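Side-chain contacts in fatty acid biosynthesis transcriptional regulator (Streptococcus pneumoniae, PDB 6JBX), which binds DNA as a MarR-family transcription factor and, with acyl-ACP as co-repressor, represses the fatty acid synthesis pathway of the pneumococcus: residues Y17-S20 with I21-V25; T73-T76 with S77-L81; R89-E93 with Q94-V98; L144-F147 with L148-K152. One frame throughout, in Å; residues are numbered along the deposited sequence.

Contact 1 (Y17-S20 with I21-V25); sequences YLTS and IFNNV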
# COMPACT_ATOMS: atom_id res chain seq x y z
N TYR A 17 11.03 -2.17 8.45
CA TYR A 17 9.63 -2.28 8.80
C TYR A 17 8.78 -1.56 7.74
O TYR A 17 7.75 -2.11 7.26
CB TYR A 17 9.36 -1.75 10.21
CG TYR A 17 9.88 -2.63 11.32
CD1 TYR A 17 10.37 -3.90 11.07
CD2 TYR A 17 9.84 -2.20 12.65
CE1 TYR A 17 10.84 -4.70 12.10
CE2 TYR A 17 10.26 -3.01 13.69
CZ TYR A 17 10.75 -4.26 13.41
OH TYR A 17 11.22 -5.01 14.44
N LEU A 18 9.17 -0.35 7.37
CA LEU A 18 8.41 0.38 6.40
C LEU A 18 8.34 -0.41 5.07
O LEU A 18 7.28 -0.44 4.44
CB LEU A 18 9.01 1.76 6.16
CG LEU A 18 8.88 2.73 7.32
CD1 LEU A 18 9.79 3.94 7.09
CD2 LEU A 18 7.44 3.17 7.50
N THR A 19 9.46 -1.00 4.64
CA THR A 19 9.51 -1.71 3.35
C THR A 19 8.55 -2.90 3.37
O THR A 19 7.88 -3.15 2.35
CB THR A 19 10.91 -2.23 3.01
OG1 THR A 19 11.80 -1.11 3.05
CG2 THR A 19 10.97 -2.92 1.66
N SER A 20 8.53 -3.68 4.47
CA SER A 20 7.61 -4.83 4.61
C SER A 20 6.15 -4.36 4.51
O SER A 20 5.36 -4.92 3.77
CB SER A 20 7.79 -5.60 5.89
OG SER A 20 9.07 -6.20 5.91
N ILE A 21 5.84 -3.31 5.23
CA ILE A 21 4.54 -2.79 5.29
C ILE A 21 4.11 -2.32 3.90
O ILE A 21 3.04 -2.75 3.43
CB ILE A 21 4.41 -1.71 6.36
CG1 ILE A 21 4.59 -2.30 7.76
CG2 ILE A 21 3.08 -0.99 6.25
CD1 ILE A 21 4.93 -1.30 8.83
N PHE A 22 4.86 -1.42 3.27
CA PHE A 22 4.46 -0.93 1.99
C PHE A 22 4.41 -2.02 0.91
O PHE A 22 3.54 -1.95 0.10
CB PHE A 22 5.31 0.25 1.50
CG PHE A 22 4.85 1.54 2.13
CD1 PHE A 22 3.85 2.28 1.54
CD2 PHE A 22 5.39 1.99 3.32
CE1 PHE A 22 3.40 3.45 2.13
CE2 PHE A 22 4.92 3.15 3.92
CZ PHE A 22 3.93 3.88 3.33
N ASN A 23 5.29 -2.99 0.90
CA ASN A 23 5.27 -4.01 -0.14
C ASN A 23 4.10 -5.01 0.07
O ASN A 23 3.64 -5.65 -0.92
CB ASN A 23 6.56 -4.84 -0.15
CG ASN A 23 7.77 -4.11 -0.72
OD1 ASN A 23 7.62 -3.10 -1.39
ND2 ASN A 23 8.96 -4.59 -0.45
N ASN A 24 3.65 -5.23 1.32
CA ASN A 24 2.79 -6.38 1.54
C ASN A 24 1.36 -6.02 2.04
O ASN A 24 0.48 -6.90 2.02
CB ASN A 24 3.43 -7.40 2.47
CG ASN A 24 4.68 -8.05 1.93
OD1 ASN A 24 5.53 -8.46 2.71
ND2 ASN A 24 4.85 -8.11 0.62
N VAL A 25 1.10 -4.82 2.51
CA VAL A 25 -0.14 -4.56 3.26
C VAL A 25 -1.35 -4.79 2.35
O VAL A 25 -2.33 -5.37 2.82
CB VAL A 25 -0.19 -3.15 3.86
CG1 VAL A 25 -0.16 -2.06 2.78
CG2 VAL A 25 -1.41 -3.00 4.78
O HOH W 1 8.38 -8.06 3.07
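Leu18 and Phe22 sit one turn apart on helix 11-34, part of the helical dimerisation region of this MarR-family regulator, and their side chains meet on the flank facing the tridecane and the second subunit. The apolar touch is light, with Leu18 CD2 4.4 Å from Phe22 CE2. The carbonyl of Leu18 does more: its oxygen takes the Phe22 N-H almost straight at 2.9 Å, and it also lies against the edge of the Phe22 ring, near the ring plane, 3.3 Å from Phe22 CD2. Leu18 borders the bound tridecane, while the Phe22 ring meets Phe22 of the second subunit with the two planes almost parallel. Ile21 packs closely too, its CG1 3.2 Å from Tyr17 O. Asn24 is the buried polar residue, anchored through OD1 to Lys152 and through ND2 to the Glu66 carbonyl, both of the second subunit.

The looser side belongs to Thr19, Ser20 and Asn23. A water 2.9 Å from Asn24 OD1 is held only weakly by Ser20 OG, which also bonds weakly to the Glu16 carbonyl. Thr19 and Asn23 run side by side and point the same way. With CG2 of Thr19 opposite the backbone N (chi1 of OG1 -56°), OG1 turns back to the Asn15 carbonyl, and it is the methyl carbon that lies 3.4 Å from Asn23 ND2.

Contact 2 (T73-T76 with S77-L81); sequences TVTT and SLNNL. With nucleotides of chain D; nucleotides of chain C.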
# COMPACT_ATOMS: atom_id res chain seq x y z
N THR A 73 -12.51 4.62 -15.05
CA THR A 73 -12.06 3.62 -14.12
C THR A 73 -13.14 3.33 -13.07
O THR A 73 -13.39 2.16 -12.76
CB THR A 73 -10.78 4.06 -13.41
OG1 THR A 73 -9.78 4.08 -14.42
CG2 THR A 73 -10.36 3.15 -12.29
N VAL A 74 -13.74 4.39 -12.51
CA VAL A 74 -14.80 4.21 -11.51
C VAL A 74 -16.01 3.53 -12.18
O VAL A 74 -16.62 2.64 -11.59
CB VAL A 74 -15.21 5.53 -10.84
CG1 VAL A 74 -16.60 5.45 -10.21
CG2 VAL A 74 -14.19 5.96 -9.81
N THR A 75 -16.33 3.91 -13.41
CA THR A 75 -17.53 3.36 -14.07
C THR A 75 -17.37 1.85 -14.25
O THR A 75 -18.32 1.11 -14.02
CB THR A 75 -17.82 4.05 -15.40
OG1 THR A 75 -18.22 5.39 -15.08
CG2 THR A 75 -18.90 3.35 -16.20
N THR A 76 -16.18 1.41 -14.66
CA THR A 76 -15.91 -0.01 -14.87
C THR A 76 -16.08 -0.77 -13.55
O THR A 76 -16.72 -1.80 -13.51
CB THR A 76 -14.52 -0.20 -15.50
OG1 THR A 76 -14.65 0.37 -16.81
CG2 THR A 76 -14.09 -1.66 -15.54
N SER A 77 -15.51 -0.24 -12.49
CA SER A 77 -15.57 -0.89 -11.20
C SER A 77 -17.03 -0.98 -10.75
O SER A 77 -17.47 -2.05 -10.24
CB SER A 77 -14.70 -0.16 -10.21
OG SER A 77 -14.68 -0.81 -8.95
N LEU A 78 -17.80 0.09 -10.94
CA LEU A 78 -19.20 0.08 -10.52
C LEU A 78 -19.98 -0.94 -11.36
O LEU A 78 -20.83 -1.65 -10.80
CB LEU A 78 -19.81 1.48 -10.66
CG LEU A 78 -19.21 2.57 -9.77
CD1 LEU A 78 -19.75 3.93 -10.20
CD2 LEU A 78 -19.51 2.35 -8.30
N ASN A 79 -19.69 -1.07 -12.66
CA ASN A 79 -20.37 -2.07 -13.50
C ASN A 79 -20.13 -3.47 -12.93
O ASN A 79 -21.08 -4.25 -12.81
CB ASN A 79 -19.90 -2.04 -14.96
CG ASN A 79 -20.38 -0.83 -15.74
OD1 ASN A 79 -21.22 -0.07 -15.26
ND2 ASN A 79 -19.85 -0.65 -16.95
N ASN A 80 -18.87 -3.81 -12.62
CA ASN A 80 -18.54 -5.12 -12.00
C ASN A 80 -19.28 -5.29 -10.65
O ASN A 80 -19.76 -6.37 -10.31
CB ASN A 80 -17.03 -5.33 -11.83
CG ASN A 80 -16.31 -5.40 -13.16
OD1 ASN A 80 -16.89 -5.77 -14.18
ND2 ASN A 80 -15.04 -4.98 -13.19
N LEU A 81 -19.34 -4.24 -9.87
CA LEU A 81 -19.89 -4.36 -8.51
C LEU A 81 -21.43 -4.47 -8.62
O LEU A 81 -22.04 -5.19 -7.88
CB LEU A 81 -19.49 -3.14 -7.68
CG LEU A 81 -18.05 -3.09 -7.14
CD1 LEU A 81 -17.74 -1.72 -6.50
CD2 LEU A 81 -17.83 -4.19 -6.12
P DT D 6 -22.28 5.47 -15.16
OP1 DT D 6 -23.44 4.61 -14.89
OP2 DT D 6 -21.02 5.42 -14.37
O5' DT D 6 -21.91 5.22 -16.69
C5' DT D 6 -22.91 5.34 -17.68
C4' DT D 6 -22.25 5.18 -19.02
O4' DT D 6 -21.29 6.23 -19.20
C3' DT D 6 -21.46 3.87 -19.16
O3' DT D 6 -22.20 3.06 -20.05
C2' DT D 6 -20.14 4.29 -19.79
C1' DT D 6 -20.36 5.75 -20.15
N1 DT D 6 -19.18 6.59 -20.05
C2 DT D 6 -18.57 6.97 -21.22
O2 DT D 6 -18.96 6.62 -22.32
N3 DT D 6 -17.46 7.77 -21.05
C4 DT D 6 -16.94 8.22 -19.86
O4 DT D 6 -15.94 8.93 -19.86
C5 DT D 6 -17.61 7.75 -18.67
C7 DT D 6 -17.09 8.17 -17.34
C6 DT D 6 -18.70 6.99 -18.82
P DT C 14 -7.06 1.06 -9.77
OP1 DT C 14 -6.07 1.51 -8.78
OP2 DT C 14 -8.51 1.10 -9.40
O5' DT C 14 -6.79 1.82 -11.12
C5' DT C 14 -5.43 1.91 -11.56
C4' DT C 14 -5.38 2.35 -13.00
O4' DT C 14 -5.84 1.30 -13.87
C3' DT C 14 -6.28 3.53 -13.34
O3' DT C 14 -5.66 4.77 -12.98
C2' DT C 14 -6.47 3.37 -14.84
C1' DT C 14 -6.00 1.93 -15.13
N1 DT C 14 -6.95 1.16 -15.94
C2 DT C 14 -6.57 0.86 -17.23
O2 DT C 14 -5.48 1.13 -17.67
N3 DT C 14 -7.53 0.22 -17.97
C4 DT C 14 -8.80 -0.13 -17.57
O4 DT C 14 -9.55 -0.72 -18.34
C5 DT C 14 -9.15 0.26 -16.22
C7 DT C 14 -10.51 -0.07 -15.70
C6 DT C 14 -8.21 0.88 -15.49
P DC C 15 -6.38 6.19 -13.35
OP1 DC C 15 -5.81 7.18 -12.41
OP2 DC C 15 -7.85 5.99 -13.45
O5' DC C 15 -6.01 6.42 -14.87
C5' DC C 15 -4.63 6.60 -15.20
C4' DC C 15 -4.51 6.82 -16.68
O4' DC C 15 -5.11 5.71 -17.37
C3' DC C 15 -5.24 8.07 -17.16
O3' DC C 15 -4.42 8.76 -18.10
C2' DC C 15 -6.48 7.53 -17.84
C1' DC C 15 -6.02 6.17 -18.34
N1 DC C 15 -7.10 5.17 -18.47
C2 DC C 15 -7.15 4.39 -19.62
O2 DC C 15 -6.30 4.55 -20.50
N3 DC C 15 -8.15 3.48 -19.76
C4 DC C 15 -9.05 3.33 -18.78
N4 DC C 15 -10.02 2.43 -18.95
C5 DC C 15 -9.01 4.11 -17.60
C6 DC C 15 -8.03 5.02 -17.49
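Val74 and Leu78 supply the apolar part of this contact. They lie side by side one turn apart, pointing the same way, and the pair is tight: Val74 CG1 is 3.5 Å from Leu78 CD1, shorter than usual for two carbons. The valine torsion (chi1 160°) sets CG1 opposite the backbone N, on the side where the leucine branch arrives. Together they form part of the inner face of helix 71-84, with Val63 and Ser64 of helix 60-67 against Val74, and Ile52 and Ile87 against Leu78.

Backbone bonds make up the second group. Four consecutive i to i+4 links join the segments, the shortest being Leu78 N to Val74 O and Asn79 N to Thr75 O, both 2.9 Å.

The third group faces DNA. Thr73 OG1 donates to OP2 of DC15 of chain C at 2.9 Å and also touches that nucleotide's base, 3.3 Å from its C5. Thr75 OG1 donates to OP2 of DT6 of chain D, also at 2.9 Å, which brings both strands into the grip. Next along the helix, Thr76 offers carbon: its CG2 is 3.9 Å from C7 of DT14 of chain C, a methyl-to-methyl van der Waals contact. Asn79 extends the phosphate grip by donating from ND2 to a further phosphate. One face on DNA and the other packed in the domain core is as expected for the recognition helix of a MarR-type winged helix-turn-helix domain.

Contact 3 (R89-E93 with Q94-V98); sequences RVRSE and QDRRV. With nucleotides of chain C; nucleotides of chain D.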
# COMPACT_ATOMS: atom_id res chain seq x y z
N ARG A 89 -27.15 1.49 -8.72
CA ARG A 89 -27.11 2.81 -9.33
C ARG A 89 -28.54 3.37 -9.38
O ARG A 89 -29.44 2.65 -9.80
CB ARG A 89 -26.61 2.75 -10.77
CG ARG A 89 -25.11 2.60 -10.96
CD ARG A 89 -24.87 2.61 -12.46
NE ARG A 89 -23.47 2.81 -12.81
CZ ARG A 89 -22.65 1.84 -13.21
NH1 ARG A 89 -23.04 0.58 -13.17
NH2 ARG A 89 -21.46 2.18 -13.68
N VAL A 90 -28.72 4.64 -9.03
CA VAL A 90 -30.05 5.30 -9.05
C VAL A 90 -29.93 6.64 -9.78
O VAL A 90 -29.16 7.52 -9.33
CB VAL A 90 -30.58 5.48 -7.62
CG1 VAL A 90 -31.77 6.43 -7.56
CG2 VAL A 90 -30.92 4.14 -6.99
N ARG A 91 -30.70 6.80 -10.87
CA ARG A 91 -30.70 8.07 -11.65
C ARG A 91 -31.32 9.17 -10.78
O ARG A 91 -32.35 8.95 -10.12
CB ARG A 91 -31.46 7.93 -12.98
CG ARG A 91 -30.65 7.31 -14.12
CD ARG A 91 -29.69 8.29 -14.79
NE ARG A 91 -28.59 7.65 -15.52
CZ ARG A 91 -27.58 8.31 -16.10
NH1 ARG A 91 -27.57 9.63 -16.07
NH2 ARG A 91 -26.59 7.67 -16.70
N SER A 92 -30.64 10.30 -10.70
CA SER A 92 -31.14 11.48 -9.99
C SER A 92 -32.39 12.00 -10.69
O SER A 92 -32.55 11.85 -11.92
CB SER A 92 -30.10 12.57 -9.93
OG SER A 92 -30.65 13.78 -9.44
N GLU A 93 -33.27 12.60 -9.90
CA GLU A 93 -34.49 13.18 -10.45
C GLU A 93 -34.36 14.70 -10.58
O GLU A 93 -35.10 15.26 -11.38
CB GLU A 93 -35.70 12.80 -9.60
CG GLU A 93 -36.27 11.45 -9.99
CD GLU A 93 -37.22 10.88 -8.96
OE1 GLU A 93 -37.06 11.21 -7.76
OE2 GLU A 93 -38.12 10.11 -9.36
N GLN A 94 -33.44 15.34 -9.83
CA GLN A 94 -33.13 16.76 -10.01
C GLN A 94 -32.33 16.94 -11.31
O GLN A 94 -32.80 17.62 -12.23
CB GLN A 94 -32.33 17.32 -8.83
CG GLN A 94 -33.15 17.52 -7.56
CD GLN A 94 -33.41 16.22 -6.84
OE1 GLN A 94 -32.48 15.56 -6.38
NE2 GLN A 94 -34.67 15.84 -6.75
N ASP A 95 -31.13 16.35 -11.38
CA ASP A 95 -30.28 16.46 -12.56
C ASP A 95 -30.16 15.07 -13.19
O ASP A 95 -29.56 14.20 -12.58
CB ASP A 95 -28.92 17.07 -12.16
CG ASP A 95 -28.01 17.35 -13.34
OD1 ASP A 95 -28.20 16.72 -14.38
OD2 ASP A 95 -27.08 18.16 -13.18
N ARG A 96 -30.72 14.88 -14.38
CA ARG A 96 -30.81 13.57 -14.98
C ARG A 96 -29.46 13.13 -15.56
O ARG A 96 -29.37 12.05 -16.13
CB ARG A 96 -31.91 13.54 -16.05
CG ARG A 96 -33.33 13.57 -15.48
CD ARG A 96 -34.35 12.71 -16.21
NE ARG A 96 -33.87 11.35 -16.51
CZ ARG A 96 -33.94 10.29 -15.69
NH1 ARG A 96 -34.51 10.37 -14.50
NH2 ARG A 96 -33.42 9.14 -16.08
N ARG A 97 -28.41 13.93 -15.42
CA ARG A 97 -27.05 13.48 -15.73
C ARG A 97 -26.43 12.67 -14.57
O ARG A 97 -25.39 12.00 -14.76
CB ARG A 97 -26.10 14.65 -15.94
CG ARG A 97 -26.46 15.56 -17.11
CD ARG A 97 -25.57 16.79 -17.13
NE ARG A 97 -25.83 17.72 -16.03
CZ ARG A 97 -25.24 18.91 -15.90
NH1 ARG A 97 -24.41 19.37 -16.83
NH2 ARG A 97 -25.45 19.62 -14.81
N VAL A 98 -27.02 12.77 -13.38
CA VAL A 98 -26.36 12.37 -12.15
C VAL A 98 -26.87 10.99 -11.75
O VAL A 98 -28.03 10.64 -12.02
CB VAL A 98 -26.58 13.43 -11.05
CG1 VAL A 98 -26.16 12.94 -9.67
CG2 VAL A 98 -25.84 14.71 -11.43
P DG C 23 -31.59 17.41 -17.31
OP1 DG C 23 -31.97 17.15 -15.90
OP2 DG C 23 -32.65 17.55 -18.35
O5' DG C 23 -30.64 18.69 -17.35
C5' DG C 23 -29.75 18.92 -16.24
C4' DG C 23 -28.87 20.12 -16.50
O4' DG C 23 -28.19 19.93 -17.75
C3' DG C 23 -29.61 21.45 -16.63
O3' DG C 23 -29.58 22.17 -15.39
C2' DG C 23 -28.84 22.21 -17.71
C1' DG C 23 -27.86 21.21 -18.30
N9 DG C 23 -27.91 21.07 -19.75
C8 DG C 23 -28.83 20.35 -20.48
N7 DG C 23 -28.56 20.33 -21.75
C5 DG C 23 -27.39 21.06 -21.87
C6 DG C 23 -26.63 21.38 -23.01
O6 DG C 23 -26.84 21.05 -24.19
N1 DG C 23 -25.52 22.16 -22.69
C2 DG C 23 -25.18 22.56 -21.42
N2 DG C 23 -24.06 23.30 -21.31
N3 DG C 23 -25.88 22.26 -20.34
C4 DG C 23 -26.96 21.51 -20.64
P DT C 22 -31.47 12.34 -21.53
OP1 DT C 22 -32.33 11.81 -20.41
OP2 DT C 22 -32.05 12.74 -22.84
O5' DT C 22 -30.68 13.57 -20.91
C5' DT C 22 -30.06 13.42 -19.63
C4' DT C 22 -29.50 14.74 -19.17
O4' DT C 22 -28.46 15.17 -20.07
C3' DT C 22 -30.51 15.90 -19.12
O3' DT C 22 -30.61 16.27 -17.75
C2' DT C 22 -29.90 16.99 -19.98
C1' DT C 22 -28.44 16.59 -20.05
N1 DT C 22 -27.69 17.01 -21.24
C2 DT C 22 -26.57 17.78 -21.05
O2 DT C 22 -26.23 18.21 -19.96
N3 DT C 22 -25.88 18.06 -22.20
C4 DT C 22 -26.20 17.65 -23.48
O4 DT C 22 -25.48 17.98 -24.42
C5 DT C 22 -27.38 16.84 -23.60
C7 DT C 22 -27.78 16.33 -24.95
C6 DT C 22 -28.04 16.53 -22.48
P DT D 6 -22.28 5.47 -15.16
OP1 DT D 6 -23.44 4.61 -14.89
OP2 DT D 6 -21.02 5.42 -14.37
O5' DT D 6 -21.91 5.22 -16.69
C5' DT D 6 -22.91 5.34 -17.68
C4' DT D 6 -22.25 5.18 -19.02
O4' DT D 6 -21.29 6.23 -19.20
C3' DT D 6 -21.46 3.87 -19.16
O3' DT D 6 -22.20 3.06 -20.05
C2' DT D 6 -20.14 4.29 -19.79
C1' DT D 6 -20.36 5.75 -20.15
N1 DT D 6 -19.18 6.59 -20.05
C2 DT D 6 -18.57 6.97 -21.22
O2 DT D 6 -18.96 6.62 -22.32
N3 DT D 6 -17.46 7.77 -21.05
C4 DT D 6 -16.94 8.22 -19.86
O4 DT D 6 -15.94 8.93 -19.86
C5 DT D 6 -17.61 7.75 -18.67
C7 DT D 6 -17.09 8.17 -17.34
C6 DT D 6 -18.70 6.99 -18.82
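Ser92 OG accepts two backbone N-H groups across the turn, from Asp95 at 3.3 Å and, weakly, from Gln94 at 3.2 Å. This is the tip of the wing in the winged helix-turn-helix, the loop joining strands 87-91 and 99-103 of the wing hairpin, with a type I turn from Asp95 to Val98. The serine torsion (chi1 171°) sets OG beside its own carbonyl carbon, facing the N-H groups that follow, while its backbone N closes the loop by a nearly straight bond of 2.9 Å to Val98 O.

Beyond it, Asp95 and Arg97 form a side-on salt bridge, NE and NH2 of the arginine gripping the two carboxylate oxygens almost within the guanidinium plane. The shortest link is Arg97 NH2 to Asp95 OD2 at 2.7 Å. Asp95 OD1 also takes the Arg97 backbone N-H in an Asx turn. The guanidinium lies with one face against the sugar O4' of DG23 of chain C, and NH1 donates to O2 of a thymine base, which places Arg97 in the minor groove, as is usual for the wing of this family.

Arg91 and Arg96 cross at about a right angle; Arg91 NH1 bonds weakly to the Arg96 carbonyl. The phosphate of DG23 of chain C is met by main chain: Arg96 N donates to its OP1 at 3.0 Å, 175° at the hydrogen.

Contact 4 (L144-F147 with L148-K152); sequences LYQF and LEDLK
The CG of Glu149 rests on one face of the Tyr145 ring, a CH-pi contact one turn along helix 131-150, the C-terminal helix of this MarR-family dimer. CG lies 3.6 Å from the ring centroid and is displaced toward the phenol end, 3.2 Å from Tyr145 CZ. The first torsion of Glu149 (chi1 -88°) puts CG over the ring, and chi2 (-66°) folds CD back over the phenol end; carboxylate and ring planes are 21° apart. Both ends are tied by a water that donates to Glu149 OE1 and sits at the ring edge beside the tyrosine hydroxyl. Lys152 adds a salt bridge whose hydrogen bonds are weak, and Asn24 of the second subunit donates to OE1.

Another flank is a row of apolar side chains. The branched end of Leu148 fills the hollow between Leu144 and Phe147: CD1 abuts Leu144 CD1 at 3.8 Å, while CD2 touches the Phe147 ring at CD1, 3.9 Å away. The Phe147 ring also takes a methyl from the next turn, with Leu151 CD1 3.7 Å from its CE1. Leu144 borders bound tridecane as well, and Ile21 of the second subunit packs on Leu148.

On the solvent side Gln146 bends at chi2 to reach Asp150. Its NE2 donates to Asp150 OD1 at 3.2 Å, and the oxygen is met from above the carboxylate plane although it lies within the plane of the glutamine amide.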
# COMPACT_ATOMS: atom_id res chain seq x y z
N LEU A 144 2.28 13.62 10.60
CA LEU A 144 2.88 12.91 9.49
C LEU A 144 2.00 13.11 8.24
O LEU A 144 2.53 13.40 7.14
CB LEU A 144 3.05 11.43 9.85
CG LEU A 144 3.43 10.50 8.70
CD1 LEU A 144 4.69 10.97 7.99
CD2 LEU A 144 3.66 9.07 9.21
N TYR A 145 0.69 12.97 8.42
CA TYR A 145 -0.27 13.20 7.36
C TYR A 145 -0.07 14.58 6.73
O TYR A 145 -0.06 14.71 5.49
CB TYR A 145 -1.71 13.13 7.85
CG TYR A 145 -2.68 13.66 6.82
CD1 TYR A 145 -2.98 12.93 5.68
CD2 TYR A 145 -3.28 14.89 6.99
CE1 TYR A 145 -3.86 13.42 4.73
CE2 TYR A 145 -4.16 15.39 6.05
CZ TYR A 145 -4.45 14.66 4.92
OH TYR A 145 -5.31 15.16 3.98
N GLN A 146 0.09 15.58 7.59
CA GLN A 146 0.15 16.99 7.15
C GLN A 146 1.47 17.22 6.42
O GLN A 146 1.49 17.83 5.37
CB GLN A 146 -0.00 17.94 8.34
CG GLN A 146 -0.36 19.36 7.92
CD GLN A 146 -1.58 19.39 7.02
OE1 GLN A 146 -2.68 19.00 7.41
NE2 GLN A 146 -1.38 19.84 5.79
N PHE A 147 2.56 16.71 6.95
CA PHE A 147 3.84 16.78 6.25
C PHE A 147 3.71 16.19 4.83
O PHE A 147 4.23 16.77 3.87
CB PHE A 147 4.90 16.04 7.07
CG PHE A 147 6.23 15.90 6.39
CD1 PHE A 147 6.50 14.80 5.59
CD2 PHE A 147 7.22 16.86 6.54
CE1 PHE A 147 7.72 14.67 4.94
CE2 PHE A 147 8.44 16.72 5.91
CZ PHE A 147 8.70 15.63 5.11
N LEU A 148 3.07 15.04 4.67
CA LEU A 148 3.06 14.42 3.35
C LEU A 148 2.14 15.20 2.41
O LEU A 148 2.44 15.34 1.21
CB LEU A 148 2.66 12.95 3.47
CG LEU A 148 3.67 12.09 4.22
CD1 LEU A 148 3.06 10.75 4.56
CD2 LEU A 148 4.96 11.91 3.43
N GLU A 149 1.02 15.70 2.92
CA GLU A 149 0.09 16.50 2.12
C GLU A 149 0.81 17.68 1.47
O GLU A 149 0.57 17.98 0.31
CB GLU A 149 -1.05 17.04 2.97
CG GLU A 149 -2.23 16.10 3.08
CD GLU A 149 -2.96 15.86 1.78
OE1 GLU A 149 -3.08 14.69 1.37
OE2 GLU A 149 -3.41 16.84 1.16
N ASP A 150 1.69 18.34 2.23
CA ASP A 150 2.41 19.54 1.77
C ASP A 150 3.53 19.17 0.79
O ASP A 150 4.02 20.03 0.10
CB ASP A 150 2.95 20.33 2.97
CG ASP A 150 1.88 20.81 3.94
OD1 ASP A 150 0.67 20.88 3.54
OD2 ASP A 150 2.25 21.11 5.10
N LEU A 151 3.94 17.90 0.72
CA LEU A 151 4.92 17.44 -0.27
C LEU A 151 4.28 17.16 -1.64
O LEU A 151 4.99 16.73 -2.54
CB LEU A 151 5.61 16.17 0.24
CG LEU A 151 6.79 16.37 1.19
CD1 LEU A 151 7.64 15.10 1.26
CD2 LEU A 151 7.65 17.55 0.77
N LYS A 152 3.00 17.38 -1.85
CA LYS A 152 2.45 17.23 -3.21
C LYS A 152 1.52 18.42 -3.52
O LYS A 152 1.16 19.20 -2.61
CB LYS A 152 1.76 15.87 -3.32
CG LYS A 152 0.76 15.54 -2.22
CD LYS A 152 -0.28 14.50 -2.63
CE LYS A 152 -1.38 14.32 -1.61
NZ LYS A 152 -2.21 15.54 -1.46
O HOH W 2 -5.06 13.03 1.57

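Overall arrangement
Contacts 1 and 4 belong to the dimer region, on helices 11-34 and 131-150. Both are partly buried, both touch the second subunit and tridecane, and their chemistry mixes apolar surfaces with polar groups that share a water, weakly on the serine side in contact 1. Contacts 2 and 3 belong to the DNA-binding part: contact 2, also partly buried, packs leucine and valine inward and turns threonines to phosphates, whereas contact 3 is a surface hairpin rich in arginine. These two touch, Arg89 of the wing strand bonding weakly to Asn79 of the recognition helix and to the phosphate of DT6 of chain D, which Thr75 also binds. Centres of contacts 1 and 3 are about 42 Å apart.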